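Local coordinates for protein TqaL (Neurospora crassa, PDB 7EEH) that is a member of the 2OG-Fe dioxygenase family of the cupin clan and carries an iron(III) ion, at residues Q121-V135 with P297-L309. The protein carries 1 engineered substitution. Residues are numbered along the deposited sequence; the frame is centred on the assembly and turned at random.
Sequences QDELQLNTAFQALLV and PHEELPMEVPLFL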
ATOM      1  N   GLN B 121     -27.341  24.109   1.006  1.00 23.09           N
ATOM      2  CA  GLN B 121     -26.640  25.362   0.739  1.00 23.77           C
ATOM      3  C   GLN B 121     -25.176  25.116   0.378  1.00 28.55           C
ATOM      4  O   GLN B 121     -24.656  23.999   0.462  1.00 23.65           O
ATOM      5  CB  GLN B 121     -26.743  26.304   1.944  1.00 24.75           C
ATOM      6  CG  GLN B 121     -28.175  26.726   2.272  1.00 22.56           C
ATOM      7  CD  GLN B 121     -28.785  27.551   1.143  1.00 29.06           C
ATOM      8  OE1 GLN B 121     -28.211  28.554   0.724  1.00 28.10           O
ATOM      9  NE2 GLN B 121     -29.937  27.114   0.627  1.00 28.65           N
ATOM     10  N   ASP B 122     -24.502  26.193  -0.039  1.00 29.41           N
ATOM     11  CA  ASP B 122     -23.086  26.074  -0.372  1.00 26.44           C
ATOM     12  C   ASP B 122     -22.274  25.557   0.812  1.00 26.29           C
ATOM     13  O   ASP B 122     -21.257  24.872   0.614  1.00 25.41           O
ATOM     14  CB  ASP B 122     -22.543  27.422  -0.858  1.00 30.14           C
ATOM     15  CG  ASP B 122     -22.826  27.669  -2.332  1.00 33.18           C
ATOM     16  OD1 ASP B 122     -23.216  26.710  -3.045  1.00 28.90           O
ATOM     17  OD2 ASP B 122     -22.649  28.820  -2.788  1.00 37.65           O
ATOM     18  N   GLU B 123     -22.721  25.849   2.045  1.00 23.08           N
ATOM     19  CA  GLU B 123     -22.033  25.348   3.235  1.00 23.93           C
ATOM     20  C   GLU B 123     -21.776  23.848   3.138  1.00 25.17           C
ATOM     21  O   GLU B 123     -20.692  23.375   3.487  1.00 25.05           O
ATOM     22  CB  GLU B 123     -22.843  25.646   4.498  1.00 23.14           C
ATOM     23  CG  GLU B 123     -22.059  25.366   5.770  1.00 27.05           C
ATOM     24  CD  GLU B 123     -22.888  25.435   7.040  1.00 28.44           C
ATOM     25  OE1 GLU B 123     -24.061  25.864   6.986  1.00 27.26           O
ATOM     26  OE2 GLU B 123     -22.353  25.049   8.104  1.00 30.35           O
ATOM     27  N   LEU B 124     -22.759  23.087   2.661  1.00 23.52           N
ATOM     28  CA  LEU B 124     -22.598  21.644   2.506  1.00 24.26           C
ATOM     29  C   LEU B 124     -22.014  21.299   1.141  1.00 20.76           C
ATOM     30  O   LEU B 124     -20.971  20.643   1.063  1.00 21.82           O
ATOM     31  CB  LEU B 124     -23.933  20.911   2.708  1.00 21.02           C
ATOM     32  CG  LEU B 124     -23.856  19.375   2.569  1.00 20.99           C
ATOM     33  CD1 LEU B 124     -22.856  18.785   3.548  1.00 19.41           C
ATOM     34  CD2 LEU B 124     -25.208  18.740   2.759  1.00 19.94           C
ATOM     35  N   GLN B 125     -22.664  21.749   0.061  1.00 20.39           N
ATOM     36  CA  GLN B 125     -22.327  21.231  -1.262  1.00 22.44           C
ATOM     37  C   GLN B 125     -20.974  21.718  -1.777  1.00 26.47           C
ATOM     38  O   GLN B 125     -20.437  21.114  -2.699  1.00 24.00           O
ATOM     39  CB  GLN B 125     -23.438  21.567  -2.263  1.00 23.72           C
ATOM     40  CG  GLN B 125     -23.530  23.035  -2.675  1.00 24.36           C
ATOM     41  CD  GLN B 125     -24.383  23.217  -3.922  1.00 26.13           C
ATOM     42  OE1 GLN B 125     -24.941  22.254  -4.447  1.00 25.51           O
ATOM     43  NE2 GLN B 125     -24.508  24.457  -4.387  1.00 29.94           N
ATOM     44  N   LEU B 126     -20.392  22.775  -1.214  1.00 26.56           N
ATOM     45  CA  LEU B 126     -19.021  23.126  -1.572  1.00 25.14           C
ATOM     46  C   LEU B 126     -17.994  22.578  -0.581  1.00 26.24           C
ATOM     47  O   LEU B 126     -16.794  22.823  -0.740  1.00 27.21           O
ATOM     48  CB  LEU B 126     -18.873  24.649  -1.705  1.00 30.41           C
ATOM     49  CG  LEU B 126     -19.766  25.328  -2.757  1.00 28.97           C
ATOM     50  CD1 LEU B 126     -19.361  26.802  -2.980  1.00 31.36           C
ATOM     51  CD2 LEU B 126     -19.777  24.568  -4.079  1.00 29.07           C
ATOM     52  N   ASN B 127     -18.435  21.869   0.446  1.00 25.08           N
ATOM     53  CA  ASN B 127     -17.530  21.187   1.356  1.00 23.72           C
ATOM     54  C   ASN B 127     -16.845  20.047   0.602  1.00 23.89           C
ATOM     55  O   ASN B 127     -17.517  19.190   0.020  1.00 22.97           O
ATOM     56  CB  ASN B 127     -18.335  20.688   2.559  1.00 22.01           C
ATOM     57  CG  ASN B 127     -17.507  19.933   3.560  1.00 22.72           C
ATOM     58  OD1 ASN B 127     -16.914  18.898   3.245  1.00 20.58           O
ATOM     59  ND2 ASN B 127     -17.476  20.432   4.791  1.00 21.94           N
ATOM     60  N   THR B 128     -15.508  20.058   0.566  1.00 23.89           N
ATOM     61  CA  THR B 128     -14.786  19.068  -0.238  1.00 25.13           C
ATOM     62  C   THR B 128     -14.915  17.644   0.299  1.00 20.14           C
ATOM     63  O   THR B 128     -14.680  16.691  -0.458  1.00 21.91           O
ATOM     64  CB  THR B 128     -13.298  19.421  -0.336  1.00 22.38           C
ATOM     65  OG1 THR B 128     -12.716  19.391   0.978  1.00 21.84           O
ATOM     66  CG2 THR B 128     -13.121  20.798  -0.949  1.00 25.31           C
ATOM     67  N   ALA B 129     -15.229  17.474   1.582  1.00 21.14           N
ATOM     68  CA  ALA B 129     -15.498  16.137   2.104  1.00 19.74           C
ATOM     69  C   ALA B 129     -16.858  15.643   1.641  1.00 22.06           C
ATOM     70  O   ALA B 129     -16.991  14.490   1.211  1.00 20.66           O
ATOM     71  CB  ALA B 129     -15.414  16.114   3.635  1.00 18.39           C
ATOM     72  N   PHE B 130     -17.879  16.501   1.700  1.00 19.41           N
ATOM     73  CA  PHE B 130     -19.159  16.136   1.096  1.00 19.87           C
ATOM     74  C   PHE B 130     -18.993  15.790  -0.378  1.00 20.96           C
ATOM     75  O   PHE B 130     -19.567  14.801  -0.859  1.00 20.45           O
ATOM     76  CB  PHE B 130     -20.182  17.266   1.245  1.00 19.78           C
ATOM     77  CG  PHE B 130     -21.430  17.058   0.411  1.00 19.27           C
ATOM     78  CD1 PHE B 130     -22.451  16.235   0.860  1.00 19.69           C
ATOM     79  CD2 PHE B 130     -21.566  17.670  -0.827  1.00 16.17           C
ATOM     80  CE1 PHE B 130     -23.590  16.031   0.093  1.00 20.94           C
ATOM     81  CE2 PHE B 130     -22.705  17.474  -1.596  1.00 18.72           C
ATOM     82  CZ  PHE B 130     -23.718  16.654  -1.138  1.00 18.85           C
ATOM     83  N   GLN B 131     -18.228  16.606  -1.120  1.00 19.44           N
ATOM     84  CA  GLN B 131     -18.005  16.315  -2.534  1.00 21.78           C
ATOM     85  C   GLN B 131     -17.301  14.974  -2.706  1.00 20.37           C
ATOM     86  O   GLN B 131     -17.639  14.201  -3.603  1.00 20.89           O
ATOM     87  CB  GLN B 131     -17.199  17.434  -3.198  1.00 24.29           C
ATOM     88  CG  GLN B 131     -17.919  18.797  -3.184  1.00 25.40           C
ATOM     89  CD  GLN B 131     -17.163  19.888  -3.931  1.00 29.12           C
ATOM     90  OE1 GLN B 131     -15.962  19.781  -4.161  1.00 25.61           O
ATOM     91  NE2 GLN B 131     -17.877  20.943  -4.318  1.00 25.57           N
ATOM     92  N   ALA B 132     -16.323  14.683  -1.853  1.00 21.50           N
ATOM     93  CA  ALA B 132     -15.656  13.386  -1.921  1.00 22.02           C
ATOM     94  C   ALA B 132     -16.640  12.252  -1.676  1.00 19.21           C
ATOM     95  O   ALA B 132     -16.539  11.191  -2.300  1.00 20.25           O
ATOM     96  CB  ALA B 132     -14.510  13.328  -0.917  1.00 16.87           C
ATOM     97  N   LEU B 133     -17.630  12.473  -0.802  1.00 19.66           N
ATOM     98  CA  LEU B 133     -18.648  11.450  -0.576  1.00 18.15           C
ATOM     99  C   LEU B 133     -19.444  11.170  -1.842  1.00 19.85           C
ATOM    100  O   LEU B 133     -19.744  10.013  -2.142  1.00 20.90           O
ATOM    101  CB  LEU B 133     -19.587  11.852   0.562  1.00 19.33           C
ATOM    102  CG  LEU B 133     -19.113  11.509   1.977  1.00 18.18           C
ATOM    103  CD1 LEU B 133     -20.001  12.173   3.029  1.00 17.36           C
ATOM    104  CD2 LEU B 133     -19.045   9.982   2.193  1.00 17.09           C
ATOM    105  N   LEU B 134     -19.804  12.213  -2.595  1.00 21.66           N
ATOM    106  CA  LEU B 134     -20.511  12.005  -3.857  1.00 19.48           C
ATOM    107  C   LEU B 134     -19.648  11.240  -4.850  1.00 20.95           C
ATOM    108  O   LEU B 134     -20.123  10.318  -5.518  1.00 20.85           O
ATOM    109  CB  LEU B 134     -20.932  13.347  -4.458  1.00 19.94           C
ATOM    110  CG  LEU B 134     -22.168  14.053  -3.889  1.00 19.12           C
ATOM    111  CD1 LEU B 134     -22.262  15.439  -4.489  1.00 19.04           C
ATOM    112  CD2 LEU B 134     -23.443  13.259  -4.178  1.00 16.45           C
ATOM    113  N   VAL B 135     -18.381  11.641  -4.990  1.00 21.36           N
ATOM    114  CA  VAL B 135     -17.486  10.948  -5.909  1.00 20.14           C
ATOM    115  C   VAL B 135     -17.359   9.485  -5.502  1.00 19.20           C
ATOM    116  O   VAL B 135     -17.456   8.579  -6.339  1.00 21.93           O
ATOM    117  CB  VAL B 135     -16.122  11.663  -5.961  1.00 21.71           C
ATOM    118  CG1 VAL B 135     -15.171  10.933  -6.849  1.00 21.22           C
ATOM    119  CG2 VAL B 135     -16.298  13.089  -6.491  1.00 21.81           C
ATOM    120  N   PRO B 297     -29.527  22.434 -14.469  1.00 30.60           N
ATOM    121  CA  PRO B 297     -28.669  22.731 -13.324  1.00 31.87           C
ATOM    122  C   PRO B 297     -29.233  23.886 -12.512  1.00 36.40           C
ATOM    123  O   PRO B 297     -30.072  24.668 -12.974  1.00 35.55           O
ATOM    124  CB  PRO B 297     -27.324  23.091 -13.963  1.00 35.71           C
ATOM    125  CG  PRO B 297     -27.650  23.441 -15.374  1.00 40.91           C
ATOM    126  CD  PRO B 297     -28.844  22.640 -15.754  1.00 37.26           C
ATOM    127  N   HIS B 298     -28.783  23.966 -11.264  1.00 33.02           N
ATOM    128  CA  HIS B 298     -29.298  24.980 -10.357  1.00 33.00           C
ATOM    129  C   HIS B 298     -28.720  26.331 -10.744  1.00 34.79           C
ATOM    130  O   HIS B 298     -27.507  26.470 -10.916  1.00 32.02           O
ATOM    131  CB  HIS B 298     -28.942  24.634  -8.911  1.00 29.26           C
ATOM    132  CG  HIS B 298     -29.841  25.262  -7.894  1.00 31.18           C
ATOM    133  ND1 HIS B 298     -29.933  26.627  -7.723  1.00 31.39           N
ATOM    134  CD2 HIS B 298     -30.666  24.709  -6.973  1.00 31.48           C
ATOM    135  CE1 HIS B 298     -30.787  26.888  -6.748  1.00 31.41           C
ATOM    136  NE2 HIS B 298     -31.246  25.741  -6.279  1.00 31.74           N
ATOM    137  N   GLU B 299     -29.593  27.325 -10.898  1.00 41.81           N
ATOM    138  CA  GLU B 299     -29.137  28.620 -11.392  1.00 42.72           C
ATOM    139  C   GLU B 299     -28.472  29.440 -10.295  1.00 39.30           C
ATOM    140  O   GLU B 299     -27.496  30.151 -10.553  1.00 46.42           O
ATOM    141  CB  GLU B 299     -30.312  29.390 -12.005  1.00 44.32           C
ATOM    142  CG  GLU B 299     -30.630  28.989 -13.434  1.00 48.78           C
ATOM    143  CD  GLU B 299     -30.330  30.093 -14.425  1.00 62.96           C
ATOM    144  OE1 GLU B 299     -30.201  31.256 -13.988  1.00 60.63           O
ATOM    145  OE2 GLU B 299     -30.221  29.803 -15.639  1.00 70.86           O
ATOM    146  N   GLU B 300     -28.969  29.357  -9.064  1.00 35.28           N
ATOM    147  CA  GLU B 300     -28.438  30.207  -8.011  1.00 37.67           C
ATOM    148  C   GLU B 300     -27.480  29.485  -7.067  1.00 39.14           C
ATOM    149  O   GLU B 300     -26.656  30.146  -6.425  1.00 38.65           O
ATOM    150  CB  GLU B 300     -29.593  30.839  -7.216  1.00 44.82           C
ATOM    151  CG  GLU B 300     -29.138  31.820  -6.143  1.00 56.11           C
ATOM    152  CD  GLU B 300     -29.855  31.620  -4.813  1.00 67.52           C
ATOM    153  OE1 GLU B 300     -31.049  31.992  -4.711  1.00 71.91           O
ATOM    154  OE2 GLU B 300     -29.218  31.112  -3.860  1.00 64.13           O
ATOM    155  N   LEU B 301     -27.528  28.156  -6.985  1.00 38.59           N
ATOM    156  CA  LEU B 301     -26.603  27.377  -6.159  1.00 31.36           C
ATOM    157  C   LEU B 301     -25.834  26.379  -7.025  1.00 34.99           C
ATOM    158  O   LEU B 301     -25.838  25.170  -6.759  1.00 31.44           O
ATOM    159  CB  LEU B 301     -27.354  26.661  -5.043  1.00 28.08           C
ATOM    160  CG  LEU B 301     -27.998  27.542  -3.970  1.00 31.83           C
ATOM    161  CD1 LEU B 301     -29.057  26.768  -3.179  1.00 30.72           C
ATOM    162  CD2 LEU B 301     -26.936  28.097  -3.050  1.00 32.61           C
ATOM    163  N   PRO B 302     -25.146  26.854  -8.060  1.00 30.66           N
ATOM    164  CA  PRO B 302     -24.506  25.928  -8.991  1.00 33.08           C
ATOM    165  C   PRO B 302     -23.385  25.166  -8.309  1.00 31.07           C
ATOM    166  O   PRO B 302     -22.797  25.627  -7.330  1.00 31.10           O
ATOM    167  CB  PRO B 302     -23.971  26.850 -10.088  1.00 34.35           C
ATOM    168  CG  PRO B 302     -23.641  28.103  -9.336  1.00 36.33           C
ATOM    169  CD  PRO B 302     -24.744  28.250  -8.326  1.00 36.72           C
HETATM  170  N   MSE B 303     -23.110  23.977  -8.836  1.00 31.05           N
HETATM  171  CA  MSE B 303     -22.059  23.121  -8.312  1.00 30.28           C
HETATM  172  C   MSE B 303     -21.779  22.010  -9.312  1.00 29.45           C
HETATM  173  O   MSE B 303     -22.699  21.379  -9.829  1.00 27.35           O
HETATM  174  CB  MSE B 303     -22.461  22.561  -6.944  1.00 28.03           C
HETATM  175  CG  MSE B 303     -21.355  21.840  -6.216  1.00 30.64           C
HETATM  176 SE   MSE B 303     -21.396  19.908  -6.538  1.00 55.38          SE
HETATM  177  CE  MSE B 303     -21.517  19.409  -4.798  1.00 12.05           C
ATOM    178  N   GLU B 304     -20.503  21.794  -9.628  1.00 30.97           N
ATOM    179  CA  GLU B 304     -20.140  20.695 -10.510  1.00 28.56           C
ATOM    180  C   GLU B 304     -18.698  20.308 -10.234  1.00 32.61           C
ATOM    181  O   GLU B 304     -17.822  21.175 -10.212  1.00 33.69           O
ATOM    182  CB  GLU B 304     -20.323  21.073 -11.982  1.00 34.00           C
ATOM    183  CG  GLU B 304     -19.935  19.958 -12.942  1.00 31.99           C
ATOM    184  CD  GLU B 304     -20.742  19.963 -14.225  1.00 34.00           C
ATOM    185  OE1 GLU B 304     -21.740  20.708 -14.320  1.00 38.09           O
ATOM    186  OE2 GLU B 304     -20.385  19.198 -15.139  1.00 36.16           O
ATOM    187  N   VAL B 305     -18.459  19.022  -9.993  1.00 33.06           N
ATOM    188  CA  VAL B 305     -17.107  18.527  -9.750  1.00 30.48           C
ATOM    189  C   VAL B 305     -16.900  17.288 -10.608  1.00 29.25           C
ATOM    190  O   VAL B 305     -17.854  16.540 -10.854  1.00 30.08           O
ATOM    191  CB  VAL B 305     -16.850  18.211  -8.263  1.00 33.68           C
ATOM    192  CG1 VAL B 305     -17.044  19.451  -7.400  1.00 35.04           C
ATOM    193  CG2 VAL B 305     -17.724  17.077  -7.776  1.00 33.57           C
ATOM    194  N   PRO B 306     -15.685  17.038 -11.086  1.00 32.97           N
ATOM    195  CA  PRO B 306     -15.437  15.818 -11.860  1.00 32.44           C
ATOM    196  C   PRO B 306     -15.526  14.576 -10.988  1.00 29.76           C
ATOM    197  O   PRO B 306     -15.209  14.607  -9.801  1.00 33.08           O
ATOM    198  CB  PRO B 306     -14.013  16.019 -12.393  1.00 34.37           C
ATOM    199  CG  PRO B 306     -13.395  17.031 -11.478  1.00 34.48           C
ATOM    200  CD  PRO B 306     -14.512  17.927 -11.047  1.00 34.63           C
ATOM    201  N   LEU B 307     -15.985  13.478 -11.595  1.00 31.25           N
ATOM    202  CA  LEU B 307     -15.943  12.180 -10.924  1.00 31.76           C
ATOM    203  C   LEU B 307     -14.569  11.549 -11.029  1.00 34.87           C
ATOM    204  O   LEU B 307     -14.164  10.798 -10.136  1.00 35.30           O
ATOM    205  CB  LEU B 307     -16.970  11.221 -11.527  1.00 30.46           C
ATOM    206  CG  LEU B 307     -18.435  11.497 -11.230  1.00 33.96           C
ATOM    207  CD1 LEU B 307     -19.313  10.655 -12.137  1.00 33.40           C
ATOM    208  CD2 LEU B 307     -18.718  11.204  -9.774  1.00 29.01           C
ATOM    209  N   PHE B 308     -13.857  11.833 -12.116  1.00 37.38           N
ATOM    210  CA  PHE B 308     -12.535  11.289 -12.385  1.00 38.06           C
ATOM    211  C   PHE B 308     -11.629  12.436 -12.796  1.00 39.02           C
ATOM    212  O   PHE B 308     -11.985  13.232 -13.669  1.00 40.50           O
ATOM    213  CB  PHE B 308     -12.582  10.215 -13.477  1.00 38.80           C
ATOM    214  CG  PHE B 308     -13.629   9.142 -13.245  1.00 42.41           C
ATOM    215  CD1 PHE B 308     -14.926   9.296 -13.726  1.00 43.30           C
ATOM    216  CD2 PHE B 308     -13.313   7.972 -12.561  1.00 44.39           C
ATOM    217  CE1 PHE B 308     -15.888   8.297 -13.529  1.00 45.36           C
ATOM    218  CE2 PHE B 308     -14.266   6.974 -12.357  1.00 37.84           C
ATOM    219  CZ  PHE B 308     -15.554   7.138 -12.837  1.00 42.57           C
ATOM    220  N   LEU B 309     -10.484  12.537 -12.138  1.00 39.46           N
ATOM    221  CA  LEU B 309      -9.533  13.621 -12.350  1.00 35.23           C
ATOM    222  C   LEU B 309      -8.674  13.388 -13.593  1.00 43.63           C
ATOM    223  O   LEU B 309      -8.019  14.310 -14.083  1.00 46.82           O
ATOM    224  CB  LEU B 309      -8.634  13.768 -11.119  1.00 32.74           C
ATOM    225  CG  LEU B 309      -9.032  14.787 -10.052  1.00 39.98           C
ATOM    226  CD1 LEU B 309     -10.522  14.723  -9.742  1.00 39.45           C
ATOM    227  CD2 LEU B 309      -8.193  14.596  -8.790  1.00 27.67           C
ATOM    228  OXT LEU B 309      -8.596  12.278 -14.130  1.00 43.97           O
TER
HETATM  229  O   HOH W   1     -23.191  27.711  -5.428  1.00 35.52           O
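Selenomethionine M303 and, on strand 304-306, the outermost strand within this chain of the larger antiparallel sheet, V305 face helix 128-135, whose axis runs at 59° to the strand. M303 bends twice, about CB-CG and about CG-SE, so its flexible selenoether chain can set CE in the plane of the F130 ring, 3.9 Å from CE2 at the edge, while L134 CD1 meets the same CE tip to tip at 4.1 Å. Polar grip comes from Q125, a buried amide with two N-H groups to spend. With CG wedged between backbone N and carbonyl carbon (chi1 72°), its extended chain carries NE2 to L301 O, 2.8 Å away but well above that carbonyl's plane, and to D122 OD1 at 2.9 Å; OE1 accepts from R92. A water donating to both D122 OD1 and P302 O reinforces this join. In the cupin-type fold, the strand pairs with 89-92, and the helix packs beside it through L134 on V90. Q131 NE2 donates to a lone pair of Q125 O (3.0 Å), tying the two helices together, and its amide crosses V305 at a slant, OE1 3.4 Å from CG1. Beyond, branched V135 presses CG1 within 3.4 Å of L307 O, a buried carbonyl lacking any polar partner.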